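Local structure of putative peptidase (Parabacteroides merdae, 4L8K) at residues R17-D20 / F25-F28; M48-L53 / S73-S78; E85-N90 / T217-Y222; D117-Y122 / L309-G314; S170-E175 / L235-V240. The protein is a putative peptidase of family S41 that probably hydrolyses peptide bonds, its physiological substrate being unknown. All coordinates share one frame; numbering follows the deposited sequence.

Contact 1: R17-D20 / F25-F28; sequences RIMD and FFAF
F26 turns its ring back onto M19 and D20, near the end of helix 8-22, within the helical N-terminal region that matches the Tricorn protease C1 domain. The two segments thus form a short return of the chain onto the helix it has just left. F25 opens the return with its ring directed elsewhere, against F280, H277 and S266. F26 comes next, in a single 3-10 turn, and makes the contact. With CG anti to the carbonyl carbon (chi1 -77°), its ring extends toward the helix and leads with the edge that holds CE2 and CZ. The carbonyl oxygen M19 O lies at this edge, near the ring plane, 3.3 Å from F26 CE2, so the slightly positive C-H rim faces an electron-rich atom. D20 CA approaches the same carbon obliquely, 4.0 Å from F26 CE2. The selenomethionine methyl is a looser neighbour, M19 CE being 4.5 Å from F26 CZ. Y23 meets the F26 ring edge-to-face, W33 and H190 also pack on it, and H190 NE2 hydrogen-bonds D20 OD1. Cutting F26 back to an alanine would probably open a gap between M19, W33 and H190 and deprive the helix carbonyl of its ring edge. F28 closes the turn: its backbone N donates to F25 O at 3.1 Å, and that same oxygen lies in the plane of the F28 ring, at its edge.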
# COMPACT_ATOMS: atom_id res chain seq x y z
N ARG A 17 24.81 7.36 -9.01
CA ARG A 17 24.76 6.51 -10.20
C ARG A 17 23.69 5.41 -10.06
O ARG A 17 22.95 5.18 -11.02
CB ARG A 17 26.14 5.89 -10.46
CG ARG A 17 26.67 6.15 -11.88
CD ARG A 17 28.00 5.46 -12.13
NE ARG A 17 27.85 4.31 -13.03
CZ ARG A 17 27.60 3.07 -12.63
NH1 ARG A 17 27.47 2.79 -11.34
NH2 ARG A 17 27.48 2.09 -13.52
N ILE A 18 23.59 4.77 -8.87
CA ILE A 18 22.59 3.73 -8.61
C ILE A 18 21.17 4.32 -8.81
O ILE A 18 20.34 3.71 -9.47
CB ILE A 18 22.76 3.05 -7.22
CG1 ILE A 18 24.03 2.16 -7.21
CG2 ILE A 18 21.52 2.23 -6.84
CD1 ILE A 18 24.55 1.77 -5.84
N MSE A 19 20.94 5.54 -8.26
CA MSE A 19 19.68 6.25 -8.39
C MSE A 19 19.43 6.66 -9.83
O MSE A 19 18.36 6.39 -10.37
CB MSE A 19 19.67 7.48 -7.48
CG MSE A 19 19.41 7.14 -6.02
SE MSE A 19 17.54 6.76 -5.72
CE MSE A 19 16.76 8.52 -5.94
N ASP A 20 20.45 7.27 -10.47
CA ASP A 20 20.39 7.76 -11.85
C ASP A 20 19.96 6.67 -12.84
O ASP A 20 19.15 6.93 -13.73
CB ASP A 20 21.75 8.32 -12.27
CG ASP A 20 21.73 9.07 -13.59
OD1 ASP A 20 20.97 10.06 -13.71
OD2 ASP A 20 22.51 8.69 -14.49
N PHE A 25 11.05 6.98 -10.96
CA PHE A 25 10.04 8.02 -10.96
C PHE A 25 10.55 9.45 -11.07
O PHE A 25 9.82 10.37 -10.68
CB PHE A 25 9.17 7.85 -9.69
CG PHE A 25 8.60 6.45 -9.60
CD1 PHE A 25 7.58 6.03 -10.46
CD2 PHE A 25 9.16 5.51 -8.73
CE1 PHE A 25 7.08 4.72 -10.40
CE2 PHE A 25 8.69 4.19 -8.71
CZ PHE A 25 7.65 3.81 -9.53
N PHE A 26 11.70 9.66 -11.73
CA PHE A 26 12.27 11.01 -11.93
C PHE A 26 11.32 11.98 -12.68
O PHE A 26 11.29 13.16 -12.34
CB PHE A 26 13.61 10.93 -12.67
CG PHE A 26 14.77 10.50 -11.81
CD1 PHE A 26 15.08 11.20 -10.64
CD2 PHE A 26 15.58 9.44 -12.18
CE1 PHE A 26 16.16 10.81 -9.85
CE2 PHE A 26 16.67 9.06 -11.39
CZ PHE A 26 16.96 9.76 -10.24
N ALA A 27 10.51 11.47 -13.63
CA ALA A 27 9.55 12.26 -14.41
C ALA A 27 8.45 12.89 -13.55
O ALA A 27 7.84 13.87 -14.00
CB ALA A 27 8.91 11.37 -15.48
N PHE A 28 8.21 12.38 -12.33
CA PHE A 28 7.18 12.86 -11.41
C PHE A 28 7.75 13.69 -10.27
O PHE A 28 7.02 13.98 -9.33
CB PHE A 28 6.38 11.65 -10.85
CG PHE A 28 5.88 10.73 -11.95
CD1 PHE A 28 6.67 9.69 -12.41
CD2 PHE A 28 4.64 10.93 -12.53
CE1 PHE A 28 6.24 8.87 -13.45
CE2 PHE A 28 4.20 10.11 -13.58
CZ PHE A 28 5.01 9.08 -14.03

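Contact 2: M48-L53 / S73-S78; sequences MNQYEL and SSFDMS
The ring of F75 has Y51 on one face and a serine hydroxyl on the other. Y51 presents an edge, in a T-shaped (edge-to-face) pair whose centroids are 4.9 Å apart and whose planes meet at 60°. Y51 CE1 sits over the centre of the F75 ring, 3.9 Å above its plane. On the opposite face, also over the centre, S73 OG stands 3.1 Å from the plane. Y51 in turn carries the aliphatic CG of Q50 over the middle of one face. From there Q50 reaches on to F75, its OE1 coming 3.8 Å from F75 CE2 with the amide turned 79° from the ring. The backbone joins in, Q50 O lying 3.7 Å from F75 CZ. F75 holds CG between its own backbone N and carbonyl carbon (chi1 48°), which carries the ring back over S73 OG. That hydroxyl oxygen also accepts from F75 N and from D76 N, the latter 3.1 Å from S73 OG. F54, one turn further along the helix, meets F75 edge-to-face. Putting an alanine in place of F75 would probably leave the Y51 edge without a face to rest on and set both Y51 and Q50 freer to turn at this surface. N49 OD1 accepts from E52 N at 2.9 Å and more weakly from Y51 N, while N49 N donates to E52 OE1 at 3.0 Å. The contact therefore joins a capping box, at the start of helix 50-61, to an ST turn in the loop after strand 70-72.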
# COMPACT_ATOMS: atom_id res chain seq x y z
N MSE A 48 35.07 13.91 5.52
CA MSE A 48 33.86 13.58 6.29
C MSE A 48 34.00 12.25 6.96
O MSE A 48 34.58 11.33 6.37
CB MSE A 48 32.64 13.51 5.37
CG MSE A 48 32.15 14.85 4.90
SE MSE A 48 30.67 14.56 3.70
CE MSE A 48 29.73 16.14 4.17
N ASN A 49 33.42 12.11 8.17
CA ASN A 49 33.35 10.82 8.85
C ASN A 49 32.09 10.09 8.33
O ASN A 49 31.32 10.70 7.56
CB ASN A 49 33.37 11.00 10.38
CG ASN A 49 32.16 11.67 10.99
OD1 ASN A 49 31.03 11.52 10.54
ND2 ASN A 49 32.36 12.36 12.09
N GLN A 50 31.88 8.82 8.70
CA GLN A 50 30.75 8.02 8.20
C GLN A 50 29.35 8.59 8.55
O GLN A 50 28.40 8.36 7.80
CB GLN A 50 30.84 6.56 8.69
CG GLN A 50 30.64 6.39 10.20
CD GLN A 50 31.07 5.03 10.66
OE1 GLN A 50 30.72 4.01 10.09
NE2 GLN A 50 31.88 4.99 11.70
N TYR A 51 29.24 9.33 9.67
CA TYR A 51 27.97 9.91 10.12
C TYR A 51 27.60 11.14 9.31
O TYR A 51 26.44 11.31 8.96
CB TYR A 51 28.07 10.25 11.62
CG TYR A 51 28.45 9.06 12.47
CD1 TYR A 51 27.54 8.03 12.70
CD2 TYR A 51 29.72 8.95 13.02
CE1 TYR A 51 27.89 6.91 13.47
CE2 TYR A 51 30.08 7.85 13.81
CZ TYR A 51 29.16 6.84 14.03
OH TYR A 51 29.51 5.76 14.81
N GLU A 52 28.59 11.99 9.01
CA GLU A 52 28.41 13.19 8.18
C GLU A 52 28.04 12.78 6.75
O GLU A 52 27.14 13.39 6.15
CB GLU A 52 29.70 14.03 8.19
CG GLU A 52 30.00 14.60 9.57
CD GLU A 52 31.44 15.03 9.84
OE1 GLU A 52 32.33 14.73 9.01
OE2 GLU A 52 31.68 15.64 10.90
N LEU A 53 28.71 11.75 6.21
CA LEU A 53 28.44 11.21 4.88
C LEU A 53 27.01 10.66 4.84
O LEU A 53 26.27 10.95 3.89
CB LEU A 53 29.48 10.09 4.51
CG LEU A 53 29.22 9.38 3.15
CD1 LEU A 53 29.43 10.33 1.98
CD2 LEU A 53 30.07 8.14 3.01
N SER A 73 22.38 1.89 6.78
CA SER A 73 23.69 1.59 7.34
C SER A 73 23.44 0.73 8.57
O SER A 73 22.29 0.39 8.87
CB SER A 73 24.46 2.86 7.68
OG SER A 73 23.93 3.53 8.81
N SER A 74 24.51 0.39 9.30
CA SER A 74 24.40 -0.41 10.50
C SER A 74 24.02 0.45 11.71
O SER A 74 23.65 -0.10 12.74
CB SER A 74 25.70 -1.17 10.72
OG SER A 74 25.73 -2.28 9.84
N PHE A 75 24.04 1.79 11.58
CA PHE A 75 23.73 2.72 12.68
C PHE A 75 22.42 3.48 12.46
O PHE A 75 21.85 3.94 13.45
CB PHE A 75 24.87 3.73 12.91
CG PHE A 75 25.41 4.42 11.68
CD1 PHE A 75 24.87 5.64 11.26
CD2 PHE A 75 26.50 3.89 10.97
CE1 PHE A 75 25.38 6.30 10.13
CE2 PHE A 75 27.00 4.55 9.83
CZ PHE A 75 26.43 5.75 9.43
N ASP A 76 21.95 3.64 11.20
CA ASP A 76 20.70 4.35 10.93
C ASP A 76 20.12 4.01 9.58
O ASP A 76 20.75 3.37 8.75
CB ASP A 76 20.88 5.90 11.02
CG ASP A 76 19.60 6.70 11.33
OD1 ASP A 76 18.54 6.07 11.55
OD2 ASP A 76 19.67 7.94 11.35
N MSE A 77 18.89 4.45 9.37
CA MSE A 77 18.16 4.35 8.13
C MSE A 77 17.59 5.73 7.82
O MSE A 77 16.90 6.33 8.66
CB MSE A 77 17.05 3.30 8.22
CG MSE A 77 16.36 3.08 6.88
SE MSE A 77 14.89 1.86 7.00
CE MSE A 77 13.70 2.93 7.76
N SER A 78 17.94 6.26 6.64
CA SER A 78 17.41 7.56 6.21
C SER A 78 16.00 7.34 5.69
O SER A 78 15.67 6.26 5.20
CB SER A 78 18.32 8.21 5.17
OG SER A 78 18.01 7.79 3.85

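Contact 3: E85-N90 / T217-Y222; sequences EDYPAN and TNRHSY
The backbones of the two loops approach at two points, with CA atoms 6.5 Å apart for Y87 and R219 and 6.2 Å for N90 and N218. Residues N218 to S221 form a type I beta turn closed by S221 N donating to N218 O at 2.9 Å, and N90 has left-handed backbone angles. R219 lays its guanidinium flat on Y87, the planes 23° apart. R219 NE comes 3.4 Å from Y87 CE1, R219 CZ lies off-centre over the ring in a cation-pi contact, and R219 CD sits over its middle as a CH-pi donor. A bend at chi2 (57°) brings the chain over this face. The guanidinium is also gripped along its edges, R219 NE donating to W83 O and R219 NH1 to T245 O, which fixes its rotation. N218 ND2 gives A89 O a weak bond of 2.9 Å, whereas N218 OD1 takes D156 N. Two waters bridge the loops: water 1 accepts from R219 N at 3.1 Å and from N90 ND2 and contacts P88 O, and water 2 joins A89 O, at 2.8 Å, to H220 ND1. The turn links strand 213-217 to helix 224-232 in the S41 domain. In S41 peptidases the nucleophilic serine sits at the start of the helix that follows such a turn, so this contact probably lies beside the active site.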
# COMPACT_ATOMS: atom_id res chain seq x y z
N GLU A 85 3.40 10.77 7.20
CA GLU A 85 3.09 11.62 8.34
C GLU A 85 2.35 12.88 7.96
O GLU A 85 1.75 13.49 8.85
CB GLU A 85 4.37 11.98 9.11
CG GLU A 85 5.12 10.79 9.70
CD GLU A 85 6.55 11.01 10.19
OE1 GLU A 85 7.11 12.12 10.01
OE2 GLU A 85 7.12 10.03 10.72
N ASP A 86 2.37 13.30 6.68
CA ASP A 86 1.63 14.50 6.26
C ASP A 86 0.12 14.21 6.17
O ASP A 86 -0.67 15.13 5.99
CB ASP A 86 2.13 15.04 4.91
CG ASP A 86 3.45 15.81 4.99
OD1 ASP A 86 3.98 16.01 6.13
OD2 ASP A 86 3.99 16.17 3.94
N TYR A 87 -0.26 12.94 6.29
CA TYR A 87 -1.65 12.46 6.27
C TYR A 87 -2.07 12.06 7.68
O TYR A 87 -1.21 11.59 8.44
CB TYR A 87 -1.77 11.25 5.32
CG TYR A 87 -1.53 11.62 3.87
CD1 TYR A 87 -0.24 11.90 3.40
CD2 TYR A 87 -2.58 11.62 2.94
CE1 TYR A 87 -0.02 12.27 2.08
CE2 TYR A 87 -2.35 11.94 1.60
CZ TYR A 87 -1.07 12.26 1.18
OH TYR A 87 -0.82 12.60 -0.11
N PRO A 88 -3.38 12.17 8.05
CA PRO A 88 -3.79 11.74 9.40
C PRO A 88 -3.65 10.22 9.56
O PRO A 88 -3.60 9.50 8.55
CB PRO A 88 -5.25 12.19 9.50
CG PRO A 88 -5.44 13.17 8.34
CD PRO A 88 -4.54 12.66 7.27
N ALA A 89 -3.51 9.75 10.81
CA ALA A 89 -3.39 8.32 11.10
C ALA A 89 -4.60 7.55 10.50
O ALA A 89 -4.40 6.58 9.75
CB ALA A 89 -3.28 8.07 12.61
N ASN A 90 -5.83 8.05 10.75
CA ASN A 90 -7.11 7.49 10.25
C ASN A 90 -7.32 6.04 10.64
O ASN A 90 -8.08 5.31 9.97
CB ASN A 90 -7.26 7.67 8.72
CG ASN A 90 -7.69 9.08 8.36
OD1 ASN A 90 -8.49 9.70 9.05
ND2 ASN A 90 -7.16 9.64 7.29
N THR A 217 -9.07 2.00 3.61
CA THR A 217 -7.66 2.32 3.39
C THR A 217 -7.23 3.59 4.12
O THR A 217 -8.05 4.45 4.44
CB THR A 217 -7.35 2.48 1.86
OG1 THR A 217 -8.07 3.58 1.33
CG2 THR A 217 -7.67 1.24 1.05
N ASN A 218 -5.93 3.71 4.37
CA ASN A 218 -5.31 4.90 4.93
C ASN A 218 -3.90 5.02 4.35
O ASN A 218 -3.50 4.14 3.59
CB ASN A 218 -5.34 4.95 6.49
CG ASN A 218 -4.52 3.93 7.21
OD1 ASN A 218 -3.87 3.07 6.62
ND2 ASN A 218 -4.55 4.00 8.53
N ARG A 219 -3.18 6.10 4.64
CA ARG A 219 -1.82 6.32 4.15
C ARG A 219 -0.88 5.19 4.57
O ARG A 219 0.14 4.95 3.92
CB ARG A 219 -1.28 7.69 4.65
CG ARG A 219 -0.08 8.21 3.85
CD ARG A 219 -0.34 8.35 2.36
NE ARG A 219 0.83 8.96 1.78
CZ ARG A 219 1.04 9.20 0.50
NH1 ARG A 219 0.21 8.72 -0.42
NH2 ARG A 219 2.13 9.85 0.11
N HIS A 220 -1.22 4.48 5.64
CA HIS A 220 -0.41 3.38 6.10
C HIS A 220 -0.82 2.05 5.44
O HIS A 220 -0.32 1.02 5.86
CB HIS A 220 -0.39 3.32 7.61
CG HIS A 220 0.49 4.38 8.19
ND1 HIS A 220 -0.03 5.53 8.73
CD2 HIS A 220 1.84 4.45 8.25
CE1 HIS A 220 1.01 6.25 9.15
NE2 HIS A 220 2.15 5.65 8.85
N SER A 221 -1.63 2.09 4.34
CA SER A 221 -1.96 0.96 3.45
C SER A 221 -1.00 1.10 2.26
O SER A 221 -1.13 2.05 1.49
CB SER A 221 -3.43 0.99 3.00
OG SER A 221 -4.36 0.93 4.06
N TYR A 222 0.01 0.25 2.15
CA TYR A 222 0.97 0.43 1.07
C TYR A 222 1.65 -0.87 0.68
O TYR A 222 1.42 -1.90 1.31
CB TYR A 222 2.04 1.51 1.43
CG TYR A 222 2.76 1.26 2.73
CD1 TYR A 222 3.88 0.42 2.78
CD2 TYR A 222 2.34 1.85 3.92
CE1 TYR A 222 4.57 0.20 3.97
CE2 TYR A 222 3.04 1.65 5.11
CZ TYR A 222 4.16 0.84 5.12
OH TYR A 222 4.86 0.59 6.28
O HOH W 1 -4.49 8.34 6.25
O HOH W 2 -2.31 6.44 7.85

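Contact 4: D117-Y122 / L309-G314; sequences DDQIGY and LLLAKG
Q119 NE2 donates a hydrogen bond to A116 O and also packs against a methyl of the opposing helix end, L311 CD2, 3.6 Å away. The Q119 chain, extended beyond CG, meets L311 at about a right angle, and its CB and CD touch the same methyl. I120 comes in beside it. Its CD1 is 3.7 Å from L311 CG and 4.0 Å from L310 CB, while the other branch, CG2, approaches L310 CD1 at 4.1 Å. CD1 thus sits between L310 and L311, while CG2 meets L310 alone of the two. CG1 lies anti to the carbonyl carbon (chi1 -73°), which leads CD1 toward L311. Q119 and I120 together face L115 in a classic beta bulge, where the hairpin from strand 110-115 enters strand 120-125. This strand belongs to the mixed sheet of the S41 domain, and helix 301-311 packs across one face of it: L310 also touches I151 and I214 on neighbouring strands, and I120 touches I307 one turn back on the helix. At the helix terminus A312 leaves helical geometry, and L310 O accepts a hydrogen bond from K148 NZ.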
# COMPACT_ATOMS: atom_id res chain seq x y z
N ASP A 117 -26.35 -5.62 14.17
CA ASP A 117 -27.37 -6.67 14.34
C ASP A 117 -27.17 -7.81 13.31
O ASP A 117 -28.12 -8.29 12.67
CB ASP A 117 -28.81 -6.09 14.29
CG ASP A 117 -29.92 -6.98 14.86
OD1 ASP A 117 -29.62 -7.86 15.70
OD2 ASP A 117 -31.10 -6.77 14.49
N ASP A 118 -25.89 -8.23 13.16
CA ASP A 118 -25.41 -9.32 12.31
C ASP A 118 -25.67 -9.11 10.80
O ASP A 118 -25.59 -10.08 10.04
CB ASP A 118 -26.04 -10.66 12.78
CG ASP A 118 -25.68 -11.01 14.22
OD1 ASP A 118 -24.47 -11.11 14.52
OD2 ASP A 118 -26.61 -11.15 15.04
N GLN A 119 -25.90 -7.86 10.36
CA GLN A 119 -26.15 -7.54 8.94
C GLN A 119 -24.87 -7.29 8.18
O GLN A 119 -24.89 -7.37 6.94
CB GLN A 119 -27.04 -6.28 8.79
CG GLN A 119 -28.47 -6.43 9.34
CD GLN A 119 -29.24 -5.12 9.33
OE1 GLN A 119 -30.10 -4.86 8.48
NE2 GLN A 119 -28.90 -4.24 10.26
N ILE A 120 -23.78 -6.92 8.90
CA ILE A 120 -22.51 -6.55 8.26
C ILE A 120 -21.35 -7.39 8.78
O ILE A 120 -21.14 -7.50 10.00
CB ILE A 120 -22.28 -5.02 8.49
CG1 ILE A 120 -23.26 -4.22 7.58
CG2 ILE A 120 -20.79 -4.60 8.23
CD1 ILE A 120 -23.36 -2.81 7.89
N GLY A 121 -20.60 -7.98 7.86
CA GLY A 121 -19.38 -8.72 8.15
C GLY A 121 -18.20 -7.77 8.19
O GLY A 121 -18.00 -6.98 7.27
N TYR A 122 -17.43 -7.77 9.27
CA TYR A 122 -16.24 -6.89 9.37
C TYR A 122 -14.97 -7.76 9.45
O TYR A 122 -14.90 -8.69 10.25
CB TYR A 122 -16.35 -5.90 10.54
CG TYR A 122 -15.07 -5.11 10.81
CD1 TYR A 122 -14.76 -3.98 10.07
CD2 TYR A 122 -14.15 -5.55 11.76
CE1 TYR A 122 -13.57 -3.28 10.28
CE2 TYR A 122 -12.94 -4.88 11.95
CZ TYR A 122 -12.66 -3.73 11.22
OH TYR A 122 -11.47 -3.07 11.45
N LEU A 309 -23.34 3.17 4.64
CA LEU A 309 -23.42 2.92 3.20
C LEU A 309 -23.97 1.52 2.88
O LEU A 309 -24.86 1.41 2.06
CB LEU A 309 -22.06 3.12 2.55
CG LEU A 309 -22.03 3.11 1.03
CD1 LEU A 309 -23.04 4.13 0.43
CD2 LEU A 309 -20.62 3.42 0.55
N LEU A 310 -23.46 0.47 3.54
CA LEU A 310 -23.90 -0.91 3.34
C LEU A 310 -25.35 -1.15 3.79
O LEU A 310 -26.02 -2.03 3.25
CB LEU A 310 -22.98 -1.89 4.06
CG LEU A 310 -21.57 -2.08 3.50
CD1 LEU A 310 -20.74 -2.93 4.44
CD2 LEU A 310 -21.59 -2.70 2.11
N LEU A 311 -25.82 -0.41 4.81
CA LEU A 311 -27.18 -0.53 5.35
C LEU A 311 -28.17 0.32 4.55
O LEU A 311 -29.38 0.11 4.68
CB LEU A 311 -27.26 -0.15 6.83
CG LEU A 311 -26.60 -1.12 7.82
CD1 LEU A 311 -26.79 -0.63 9.24
CD2 LEU A 311 -27.11 -2.58 7.64
N ALA A 312 -27.67 1.28 3.74
CA ALA A 312 -28.51 2.15 2.93
C ALA A 312 -29.31 1.27 1.98
O ALA A 312 -28.75 0.54 1.16
CB ALA A 312 -27.67 3.18 2.20
N LYS A 313 -30.63 1.20 2.26
CA LYS A 313 -31.56 0.31 1.56
C LYS A 313 -31.93 0.79 0.16
O LYS A 313 -32.25 1.96 -0.05
CB LYS A 313 -32.84 0.04 2.40
CG LYS A 313 -33.60 1.28 2.89
CD LYS A 313 -34.54 0.94 4.05
CE LYS A 313 -33.84 0.93 5.40
NZ LYS A 313 -34.76 0.50 6.49
N GLY A 314 -31.87 -0.16 -0.78
CA GLY A 314 -32.22 0.01 -2.19
C GLY A 314 -33.54 -0.67 -2.48
O GLY A 314 -34.47 -0.56 -1.67

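Contact 5: S170-E175 / L235-V240; sequences SRFLEE and LPQVTV
Q237 sends its side chain across to the backbone of F172, joining the turn before strand 238-242 to the loop after helix 162-169 in the alpha/beta core of the S41 domain. CB leaves a type I beta turn that runs from L235 to V238. From CB to CG and on to CD the chain doubles back, bending at chi2 (-86°), and CD comes to 3.8 Å from F172 O. At the tip the amide divides its work. NE2 donates to F172 O at 2.9 Å with an N-H...O angle of 166°. It enters in the carbonyl plane on a lone pair, and the acceptor lies almost in the plane of the amide, so the bond orients both groups. NE2 also sits at the edge of the F172 ring and gives a further bond to W209 O. The other branch, OE1, accepts from water 3. That water donates to F172 O as well, at 2.7 Å, so this carbonyl oxygen accepts two hydrogen bonds, one from the amide and one from the water, and Q237 is tied to F172 directly and through solvent. Beneath this polar bridge the contact is apolar. L235 CD1 packs on F172 CB at 3.6 Å and also touches F172 O, while the F172 ring itself runs on to V213 and M232. L173 starts out pointing away from L235, but its side chain curls back and crosses that of L235 at about a right angle. The other branch of L235 completes the contact, L235 CD2 lying 3.8 Å from L173 CD1.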
# COMPACT_ATOMS: atom_id res chain seq x y z
N SER A 170 -8.91 -12.80 -5.48
CA SER A 170 -9.53 -13.76 -6.40
C SER A 170 -10.93 -14.26 -5.91
O SER A 170 -11.70 -14.76 -6.72
CB SER A 170 -8.59 -14.93 -6.68
OG SER A 170 -8.40 -15.73 -5.52
N ARG A 171 -11.26 -14.04 -4.61
CA ARG A 171 -12.54 -14.39 -4.00
C ARG A 171 -13.65 -13.38 -4.33
O ARG A 171 -14.80 -13.64 -4.04
CB ARG A 171 -12.42 -14.50 -2.47
CG ARG A 171 -11.45 -15.58 -1.99
CD ARG A 171 -11.86 -16.96 -2.48
NE ARG A 171 -11.10 -18.02 -1.83
CZ ARG A 171 -11.55 -18.78 -0.84
NH1 ARG A 171 -12.78 -18.62 -0.39
NH2 ARG A 171 -10.78 -19.71 -0.30
N PHE A 172 -13.31 -12.26 -4.97
CA PHE A 172 -14.29 -11.21 -5.26
C PHE A 172 -14.52 -11.05 -6.78
O PHE A 172 -15.29 -10.19 -7.20
CB PHE A 172 -13.81 -9.90 -4.62
CG PHE A 172 -13.68 -9.99 -3.12
CD1 PHE A 172 -14.77 -9.71 -2.29
CD2 PHE A 172 -12.49 -10.37 -2.53
CE1 PHE A 172 -14.67 -9.84 -0.91
CE2 PHE A 172 -12.38 -10.49 -1.14
CZ PHE A 172 -13.48 -10.21 -0.33
N LEU A 173 -13.91 -11.92 -7.58
CA LEU A 173 -14.00 -11.91 -9.04
C LEU A 173 -15.14 -12.77 -9.54
O LEU A 173 -15.42 -13.82 -8.98
CB LEU A 173 -12.67 -12.40 -9.63
CG LEU A 173 -11.65 -11.34 -10.05
CD1 LEU A 173 -11.18 -10.50 -8.86
CD2 LEU A 173 -10.46 -11.99 -10.66
N GLU A 174 -15.77 -12.32 -10.64
CA GLU A 174 -16.85 -13.02 -11.34
C GLU A 174 -16.25 -13.76 -12.54
O GLU A 174 -16.72 -14.83 -12.94
CB GLU A 174 -17.92 -12.02 -11.81
N GLU A 175 -15.19 -13.17 -13.10
CA GLU A 175 -14.51 -13.67 -14.29
C GLU A 175 -13.07 -13.20 -14.28
O GLU A 175 -12.73 -12.28 -13.54
CB GLU A 175 -15.23 -13.17 -15.56
CG GLU A 175 -15.25 -11.65 -15.68
CD GLU A 175 -15.94 -11.01 -16.87
OE1 GLU A 175 -16.55 -11.74 -17.69
OE2 GLU A 175 -15.87 -9.76 -16.97
N LEU A 235 -13.60 -3.86 -9.21
CA LEU A 235 -14.74 -4.73 -9.07
C LEU A 235 -16.04 -3.97 -8.80
O LEU A 235 -16.06 -3.01 -8.01
CB LEU A 235 -14.45 -5.79 -8.00
CG LEU A 235 -13.11 -6.56 -8.22
CD1 LEU A 235 -12.83 -7.53 -7.08
CD2 LEU A 235 -13.09 -7.30 -9.57
N PRO A 236 -17.13 -4.36 -9.51
CA PRO A 236 -18.40 -3.61 -9.42
C PRO A 236 -19.03 -3.57 -8.01
O PRO A 236 -19.71 -2.58 -7.70
CB PRO A 236 -19.33 -4.35 -10.41
CG PRO A 236 -18.72 -5.72 -10.61
CD PRO A 236 -17.22 -5.46 -10.50
N GLN A 237 -18.84 -4.60 -7.17
CA GLN A 237 -19.44 -4.62 -5.84
C GLN A 237 -18.57 -3.90 -4.81
O GLN A 237 -19.01 -3.75 -3.66
CB GLN A 237 -19.75 -6.06 -5.37
CG GLN A 237 -18.52 -6.86 -4.87
CD GLN A 237 -17.75 -7.58 -5.95
OE1 GLN A 237 -17.60 -7.11 -7.09
NE2 GLN A 237 -17.22 -8.73 -5.57
N VAL A 238 -17.38 -3.42 -5.20
CA VAL A 238 -16.44 -2.83 -4.25
C VAL A 238 -16.45 -1.29 -4.25
O VAL A 238 -16.36 -0.66 -5.31
CB VAL A 238 -14.98 -3.36 -4.47
CG1 VAL A 238 -13.97 -2.66 -3.55
CG2 VAL A 238 -14.89 -4.88 -4.31
N THR A 239 -16.49 -0.71 -3.04
CA THR A 239 -16.27 0.71 -2.78
C THR A 239 -15.05 0.80 -1.87
O THR A 239 -14.96 0.07 -0.88
CB THR A 239 -17.50 1.39 -2.16
OG1 THR A 239 -18.63 1.14 -2.98
CG2 THR A 239 -17.29 2.90 -1.99
N VAL A 240 -14.09 1.66 -2.21
CA VAL A 240 -12.91 1.92 -1.40
C VAL A 240 -13.20 3.20 -0.61
O VAL A 240 -13.62 4.21 -1.17
CB VAL A 240 -11.58 2.00 -2.21
CG1 VAL A 240 -10.39 2.28 -1.28
CG2 VAL A 240 -11.35 0.70 -3.00
O HOH W 3 -16.92 -9.13 -9.05

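Contacts 1 and 2 lie in the N-terminal region, their centres about 22 Å apart, and both come before contact 3 along the chain. Contacts 4 and 5 reach the seven-stranded mixed sheet through strands 120-125 and 238-242, while one loop of contact 3 follows its strand 213-217. Contact 5 touches both others by packing, T217 OG1 meeting V240 CG1 at 3.7 Å and L309 CD2 meeting T239 CG2 at 4.2 Å. It is nested within the long loop closed by contact 4, and contact 3 interleaves with both. Contacts 2 and 4, about 52 Å apart between centres, mark opposite sides of an elongated molecule; contacts 3 to 5 involve the S41 region, which probably carries the peptidase activity.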